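Local coordinates for protein truncated hemoglobin from geobacillus stearothermophilus (Geobacillus stearothermophilus, PDB 2BKM) that binds heme and molecular oxygen as a bacterial truncated globin and probably serves in oxygen storage or transport, at residues 50-58 and 109-117. Residues are numbered along the deposited sequence; the frame is centred on the assembly and turned at random. Where two conformers were deposited one is given.
Sequences QFLTQYLGG and FYHRLVLTA. With HEM (protoporphyrin IX containing Fe), chain D.
In the truncated-globin fold, the C-terminal end of helix 42-55 meets helix 104-120 beside one rim of the heme, and Y55 spans the gap between them as a knob among F109, R112, L113 and T116. The axes of 50-55 and 109-117 come no nearer than 12.4 Å, at a crossing angle of 112°, a wide separation bridged by long side chains. With CG anti to the backbone N (chi1 -178°), the Y55 ring is carried out toward helix 104-120. One face carries the R112 guanidinium, which lies nearly flat on it in a cation-pi stack, CZ 4.0 Å from the ring centroid and planes 20° apart; R112 comes back over the ring in the direction opposite to Y55. A bend at its third torsion brings the guanidinium to the end of helix 42-55, where NH1 donates to Y55 O at 2.7 Å and NH2 adds a weak second bond to the same carbonyl oxygen, so one residue grips both the ring and the backbone of Y55. Just beyond, G57 leaves the helix in a Schellman motif. The opposite face of the Y55 ring looks onto the heme vinyl carbon CBC, which L113 CD2 also touches at 3.3 Å. F51 CB meets heme methyl CMD, and T116 CG2 packs near CBC, so both helices help line this side of the cofactor. Deeper in, towards helices 6-9 and 12-29, L56 CD2 sits over one face of the F109 ring in a CH-pi contact, 3.7 Å from its centroid. L52 CD2 and Y55 CE1 instead meet that ring at its edge. At the far end of the Y55 side chain, OH shares a 2.6 Å hydrogen bond with T116 OG1, which lies in the plane of the tyrosine ring.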
ATOM      1  N   GLN A  50       5.938   5.557  -5.771  1.00  9.06           N
ATOM      2  CA  GLN A  50       7.355   5.667  -5.416  1.00  9.63           C
ATOM      3  C   GLN A  50       7.721   4.764  -4.249  1.00  9.67           C
ATOM      4  O   GLN A  50       8.716   4.043  -4.281  1.00  9.85           O
ATOM      5  CB  GLN A  50       7.699   7.112  -5.048  1.00 10.48           C
ATOM      6  CG  GLN A  50       7.562   8.044  -6.218  1.00 12.01           C
ATOM      7  CD  GLN A  50       7.779   9.456  -5.800  1.00 14.40           C
ATOM      8  OE1 GLN A  50       7.261   9.899  -4.784  1.00 15.41           O
ATOM      9  NE2 GLN A  50       8.571  10.169  -6.565  1.00 18.79           N
ATOM     10  N   PHE A  51       6.868   4.758  -3.221  1.00  9.18           N
ATOM     11  CA  PHE A  51       7.154   3.971  -2.057  1.00  8.21           C
ATOM     12  C   PHE A  51       7.176   2.473  -2.352  1.00  8.05           C
ATOM     13  O   PHE A  51       8.088   1.792  -1.950  1.00  9.20           O
ATOM     14  CB  PHE A  51       6.164   4.254  -0.927  1.00  7.73           C
ATOM     15  CG  PHE A  51       6.446   3.422   0.257  1.00  8.91           C
ATOM     16  CD1 PHE A  51       7.532   3.732   1.055  1.00 10.04           C
ATOM     17  CD2 PHE A  51       5.713   2.241   0.517  1.00  7.39           C
ATOM     18  CE1 PHE A  51       7.879   2.887   2.145  1.00 11.37           C
ATOM     19  CE2 PHE A  51       6.032   1.412   1.571  1.00  9.19           C
ATOM     20  CZ  PHE A  51       7.119   1.703   2.397  1.00 11.36           C
ATOM     21  N   LEU A  52       6.146   1.997  -3.040  1.00  8.75           N
ATOM     22  CA  LEU A  52       6.047   0.568  -3.257  1.00  8.07           C
ATOM     23  C   LEU A  52       7.194   0.096  -4.152  1.00  7.81           C
ATOM     24  O   LEU A  52       7.738  -0.979  -3.946  1.00  8.77           O
ATOM     25  CB  LEU A  52       4.709   0.213  -3.885  1.00  8.89           C
ATOM     26  CG  LEU A  52       3.509   0.359  -2.929  1.00  7.74           C
ATOM     27  CD1 LEU A  52       2.267   0.072  -3.704  1.00  9.73           C
ATOM     28  CD2 LEU A  52       3.667  -0.577  -1.733  1.00  9.07           C
ATOM     29  N   THR A  53       7.617   0.957  -5.079  1.00  8.34           N
ATOM     30  CA  THR A  53       8.771   0.627  -5.913  1.00  9.61           C
ATOM     31  C   THR A  53       9.984   0.345  -5.034  1.00  9.76           C
ATOM     32  O   THR A  53      10.634  -0.683  -5.147  1.00 10.90           O
ATOM     33  CB  THR A  53       9.034   1.807  -6.886  1.00  9.42           C
ATOM     34  OG1 THR A  53       7.925   1.890  -7.791  1.00 11.70           O
ATOM     35  CG2 THR A  53      10.353   1.563  -7.639  1.00 11.51           C
ATOM     36  N   GLN A  54      10.259   1.263  -4.124  1.00 10.24           N
ATOM     37  CA  GLN A  54      11.383   1.119  -3.232  1.00 10.57           C
ATOM     38  C   GLN A  54      11.197  -0.038  -2.264  1.00 10.99           C
ATOM     39  O   GLN A  54      12.104  -0.798  -2.028  1.00 11.63           O
ATOM     40  CB  GLN A  54      11.536   2.474  -2.541  1.00 12.94           C
ATOM     41  CG  GLN A  54      12.492   2.596  -1.417  1.00 15.33           C
ATOM     42  CD  GLN A  54      12.544   4.031  -0.966  1.00 15.70           C
ATOM     43  OE1 GLN A  54      12.437   4.953  -1.773  1.00 12.80           O
ATOM     44  NE2 GLN A  54      12.706   4.232   0.331  1.00 18.89           N
ATOM     45  N   TYR A  55       9.991  -0.155  -1.724  1.00  9.93           N
ATOM     46  CA  TYR A  55       9.671  -1.185  -0.772  1.00  9.91           C
ATOM     47  C   TYR A  55       9.888  -2.560  -1.342  1.00 10.31           C
ATOM     48  O   TYR A  55      10.272  -3.470  -0.615  1.00 11.63           O
ATOM     49  CB  TYR A  55       8.202  -1.019  -0.503  1.00  9.41           C
ATOM     50  CG  TYR A  55       7.510  -1.901   0.495  1.00  7.94           C
ATOM     51  CD1 TYR A  55       6.670  -2.931   0.066  1.00  7.79           C
ATOM     52  CD2 TYR A  55       7.620  -1.649   1.845  1.00  8.60           C
ATOM     53  CE1 TYR A  55       5.928  -3.644   0.943  1.00  8.52           C
ATOM     54  CE2 TYR A  55       6.859  -2.371   2.761  1.00  8.19           C
ATOM     55  CZ  TYR A  55       6.022  -3.369   2.288  1.00  8.40           C
ATOM     56  OH  TYR A  55       5.274  -4.073   3.185  1.00  7.04           O
ATOM     57  N   LEU A  56       9.650  -2.701  -2.647  1.00  8.85           N
ATOM     58  CA  LEU A  56       9.774  -4.003  -3.294  1.00 10.62           C
ATOM     59  C   LEU A  56      11.177  -4.310  -3.747  1.00 10.61           C
ATOM     60  O   LEU A  56      11.402  -5.357  -4.357  1.00 10.51           O
ATOM     61  CB  LEU A  56       8.819  -4.058  -4.469  1.00 10.79           C
ATOM     62  CG  LEU A  56       7.307  -4.186  -4.218  1.00 11.83           C
ATOM     63  CD1 LEU A  56       6.593  -3.661  -5.400  1.00 11.34           C
ATOM     64  CD2 LEU A  56       6.981  -5.631  -4.104  1.00 16.82           C
ATOM     65  N   GLY A  57      12.096  -3.356  -3.561  1.00 12.01           N
ATOM     66  CA  GLY A  57      13.487  -3.592  -3.963  1.00 12.05           C
ATOM     67  C   GLY A  57      13.817  -2.924  -5.286  1.00 13.80           C
ATOM     68  O   GLY A  57      14.891  -3.144  -5.862  1.00 14.38           O
ATOM     69  N   GLY A  58      12.903  -2.126  -5.811  1.00 13.43           N
ATOM     70  CA  GLY A  58      13.185  -1.343  -7.004  1.00 14.27           C
ATOM     71  C   GLY A  58      13.973  -0.102  -6.613  1.00 14.65           C
ATOM     72  O   GLY A  58      14.417   0.045  -5.458  1.00 14.42           O
ATOM     73  N   PHE A 109       4.352 -10.330  -1.525  1.00  6.46           N
ATOM     74  CA  PHE A 109       4.194  -8.880  -1.441  1.00  5.43           C
ATOM     75  C   PHE A 109       3.044  -8.521  -0.494  1.00  6.19           C
ATOM     76  O   PHE A 109       3.199  -7.679   0.394  1.00  6.03           O
ATOM     77  CB  PHE A 109       3.929  -8.377  -2.870  1.00  6.86           C
ATOM     78  CG  PHE A 109       3.640  -6.920  -3.003  1.00  6.01           C
ATOM     79  CD1 PHE A 109       3.022  -6.474  -4.167  1.00  7.98           C
ATOM     80  CD2 PHE A 109       4.026  -5.976  -2.045  1.00  6.99           C
ATOM     81  CE1 PHE A 109       2.766  -5.108  -4.379  1.00  8.65           C
ATOM     82  CE2 PHE A 109       3.774  -4.613  -2.251  1.00  9.95           C
ATOM     83  CZ  PHE A 109       3.114  -4.178  -3.378  1.00  8.75           C
ATOM     84  N   TYR A 110       1.900  -9.178  -0.671  1.00  5.06           N
ATOM     85  CA  TYR A 110       0.752  -8.912   0.184  1.00  4.42           C
ATOM     86  C   TYR A 110       1.120  -9.154   1.626  1.00  4.91           C
ATOM     87  O   TYR A 110       0.731  -8.347   2.495  1.00  4.92           O
ATOM     88  CB  TYR A 110      -0.417  -9.784  -0.226  1.00  4.43           C
ATOM     89  CG  TYR A 110      -1.631  -9.458   0.604  1.00  4.89           C
ATOM     90  CD1 TYR A 110      -2.051 -10.331   1.558  1.00  5.17           C
ATOM     91  CD2 TYR A 110      -2.274  -8.227   0.468  1.00  5.72           C
ATOM     92  CE1 TYR A 110      -3.123 -10.058   2.380  1.00  5.08           C
ATOM     93  CE2 TYR A 110      -3.378  -7.907   1.241  1.00  6.29           C
ATOM     94  CZ  TYR A 110      -3.793  -8.837   2.192  1.00  6.02           C
ATOM     95  OH  TYR A 110      -4.834  -8.554   3.032  1.00  7.40           O
ATOM     96  N   HIS A 111       1.879 -10.227   1.915  1.00  4.87           N
ATOM     97  CA  HIS A 111       2.235 -10.495   3.308  1.00  4.82           C
ATOM     98  C   HIS A 111       3.133  -9.416   3.854  1.00  5.60           C
ATOM     99  O   HIS A 111       3.014  -9.070   5.024  1.00  6.58           O
ATOM    100  CB  HIS A 111       2.872 -11.866   3.427  1.00  6.11           C
ATOM    101  CG  HIS A 111       1.894 -12.940   3.167  1.00  4.39           C
ATOM    102  ND1 HIS A 111       2.269 -14.174   2.675  1.00  4.99           N
ATOM    103  CD2 HIS A 111       0.541 -12.967   3.280  1.00  4.92           C
ATOM    104  CE1 HIS A 111       1.185 -14.917   2.508  1.00  6.34           C
ATOM    105  NE2 HIS A 111       0.121 -14.222   2.894  1.00  6.92           N
ATOM    106  N   ARG A 112       4.003  -8.857   3.034  1.00  5.20           N
ATOM    107  CA  ARG A 112       4.817  -7.737   3.536  1.00  6.25           C
ATOM    108  C   ARG A 112       3.876  -6.610   3.900  1.00  6.47           C
ATOM    109  O   ARG A 112       4.048  -6.000   4.935  1.00  6.72           O
ATOM    110  CB  ARG A 112       5.791  -7.276   2.468  1.00  7.59           C
ATOM    111  CG  ARG A 112       6.895  -8.280   2.247  1.00 11.33           C
ATOM    112  CD  ARG A 112       8.042  -7.735   1.472  1.00 18.03           C
ATOM    113  NE  ARG A 112       8.581  -6.518   2.061  1.00 22.59           N
ATOM    114  CZ  ARG A 112       9.367  -5.685   1.391  1.00 23.00           C
ATOM    115  NH1 ARG A 112       9.754  -5.979   0.137  1.00 26.69           N
ATOM    116  NH2 ARG A 112       9.771  -4.571   1.970  1.00 19.09           N
ATOM    117  N   LEU A 113       2.872  -6.379   3.048  1.00  5.33           N
ATOM    118  CA  LEU A 113       1.941  -5.285   3.333  1.00  6.23           C
ATOM    119  C   LEU A 113       1.110  -5.555   4.573  1.00  5.90           C
ATOM    120  O   LEU A 113       0.780  -4.615   5.303  1.00  6.38           O
ATOM    121  CB  LEU A 113       1.033  -5.076   2.141  1.00  5.52           C
ATOM    122  CG  LEU A 113       1.715  -4.571   0.870  1.00  5.83           C
ATOM    123  CD1 LEU A 113       0.678  -4.528  -0.206  1.00  7.60           C
ATOM    124  CD2 LEU A 113       2.347  -3.208   1.080  1.00  8.53           C
ATOM    125  N   VAL A 114       0.752  -6.813   4.831  1.00  5.45           N
ATOM    126  CA  VAL A 114       0.016  -7.157   6.070  1.00  5.15           C
ATOM    127  C   VAL A 114       0.874  -6.771   7.243  1.00  5.74           C
ATOM    128  O   VAL A 114       0.359  -6.172   8.192  1.00  6.12           O
ATOM    129  CB  VAL A 114      -0.290  -8.673   6.107  1.00  4.71           C
ATOM    130  CG1 VAL A 114      -0.821  -9.068   7.438  1.00  6.36           C
ATOM    131  CG2 VAL A 114      -1.261  -9.041   4.962  1.00  6.98           C
ATOM    132  N   LEU A 115       2.167  -7.066   7.197  1.00  6.19           N
ATOM    133  CA  LEU A 115       3.038  -6.707   8.317  1.00  6.76           C
ATOM    134  C   LEU A 115       3.171  -5.191   8.447  1.00  6.47           C
ATOM    135  O   LEU A 115       3.093  -4.638   9.550  1.00  6.96           O
ATOM    136  CB  LEU A 115       4.400  -7.382   8.175  0.65  7.97           C
ATOM    137  CG  LEU A 115       4.391  -8.913   8.232  0.65 11.38           C
ATOM    138  CD1 LEU A 115       4.312  -9.311   9.732  0.65 13.33           C
ATOM    139  CD2 LEU A 115       3.307  -9.599   7.506  0.65 15.81           C
ATOM    140  N   THR A 116       3.372  -4.502   7.337  1.00  5.71           N
ATOM    141  CA  THR A 116       3.514  -3.025   7.396  1.00  5.36           C
ATOM    142  C   THR A 116       2.224  -2.429   7.918  1.00  6.37           C
ATOM    143  O   THR A 116       2.246  -1.554   8.782  1.00  6.40           O
ATOM    144  CB  THR A 116       3.895  -2.489   6.030  1.00  6.64           C
ATOM    145  OG1 THR A 116       5.124  -3.146   5.663  1.00  6.93           O
ATOM    146  CG2 THR A 116       4.105  -0.958   6.117  1.00  6.45           C
ATOM    147  N   ALA A 117       1.079  -2.908   7.430  1.00  5.16           N
ATOM    148  CA  ALA A 117      -0.200  -2.359   7.870  1.00  6.90           C
ATOM    149  C   ALA A 117      -0.341  -2.581   9.376  1.00  6.43           C
ATOM    150  O   ALA A 117      -0.821  -1.680  10.101  1.00  7.19           O
ATOM    151  CB  ALA A 117      -1.351  -3.008   7.092  1.00  6.97           C
TER
HETATM  152  CHA HEM D 202       0.108   8.139   3.587  1.00 11.22           C
HETATM  153  CHB HEM D 202      -3.680   5.938   5.581  1.00 10.41           C
HETATM  154  CHC HEM D 202      -1.160   1.797   5.542  1.00  7.96           C
HETATM  155  CHD HEM D 202       2.096   3.825   2.655  1.00  9.12           C
HETATM  156  C1A HEM D 202      -1.130   7.855   4.090  1.00  9.29           C
HETATM  157  C2A HEM D 202      -2.159   8.854   4.279  1.00  9.11           C
HETATM  158  C3A HEM D 202      -3.205   8.242   4.831  1.00 10.69           C
HETATM  159  C4A HEM D 202      -2.863   6.855   5.010  1.00  9.88           C
HETATM  160  CMA HEM D 202      -4.550   8.895   5.201  1.00 11.63           C
HETATM  161  CAA HEM D 202      -2.052  10.335   3.876  1.00 12.84           C
HETATM  162  CBA HEM D 202      -2.084  10.443   2.363  1.00 16.61           C
HETATM  163  CGA HEM D 202      -1.636  11.795   1.843  1.00 20.92           C
HETATM  164  O1A HEM D 202      -1.400  12.764   2.637  1.00 19.66           O
HETATM  165  O2A HEM D 202      -1.469  11.920   0.602  1.00 19.94           O
HETATM  166  C1B HEM D 202      -3.294   4.644   5.780  1.00  7.84           C
HETATM  167  C2B HEM D 202      -4.066   3.647   6.494  1.00  8.48           C
HETATM  168  C3B HEM D 202      -3.352   2.527   6.504  1.00  8.92           C
HETATM  169  C4B HEM D 202      -2.111   2.726   5.794  1.00  9.34           C
HETATM  170  CMB HEM D 202      -5.473   3.844   7.098  1.00 10.46           C
HETATM  171  CAB HEM D 202      -3.790   1.217   7.140  1.00  9.59           C
HETATM  172  CBB HEM D 202      -2.924   0.354   7.684  1.00 14.33           C
HETATM  173  C1C HEM D 202      -0.097   1.954   4.679  1.00  8.60           C
HETATM  174  C2C HEM D 202       0.742   0.896   4.171  1.00  6.73           C
HETATM  175  C3C HEM D 202       1.635   1.506   3.381  1.00  8.67           C
HETATM  176  C4C HEM D 202       1.369   2.922   3.365  1.00  8.04           C
HETATM  177  CMC HEM D 202       0.622  -0.624   4.488  1.00 11.42           C
HETATM  178  CAC HEM D 202       2.755   0.891   2.526  1.00  9.21           C
HETATM  179  CBC HEM D 202       3.130  -0.379   2.548  1.00 13.89           C
HETATM  180  C1D HEM D 202       1.874   5.165   2.681  1.00  7.93           C
HETATM  181  C2D HEM D 202       2.752   6.128   2.063  1.00 10.08           C
HETATM  182  C3D HEM D 202       2.142   7.449   2.367  1.00 10.45           C
HETATM  183  C4D HEM D 202       0.978   7.173   3.172  1.00  9.36           C
HETATM  184  CMD HEM D 202       4.012   5.834   1.237  1.00 10.70           C
HETATM  185  CAD HEM D 202       2.671   8.803   1.938  1.00 11.45           C
HETATM  186  CBD HEM D 202       3.484   9.416   3.086  1.00 12.73           C
HETATM  187  CGD HEM D 202       3.848  10.816   2.650  1.00 16.48           C
HETATM  188  O1D HEM D 202       2.994  11.758   2.751  1.00 18.36           O
HETATM  189  O2D HEM D 202       4.989  10.951   2.129  1.00 17.80           O
HETATM  190  NA  HEM D 202      -1.602   6.647   4.556  1.00  9.44           N
HETATM  191  NB  HEM D 202      -2.121   4.035   5.384  1.00  7.34           N
HETATM  192  NC  HEM D 202       0.292   3.163   4.154  1.00  8.67           N
HETATM  193  ND  HEM D 202       0.838   5.822   3.317  1.00  8.68           N
HETATM  194 FE   HEM D 202      -0.634   4.920   4.367  1.00  9.08          FE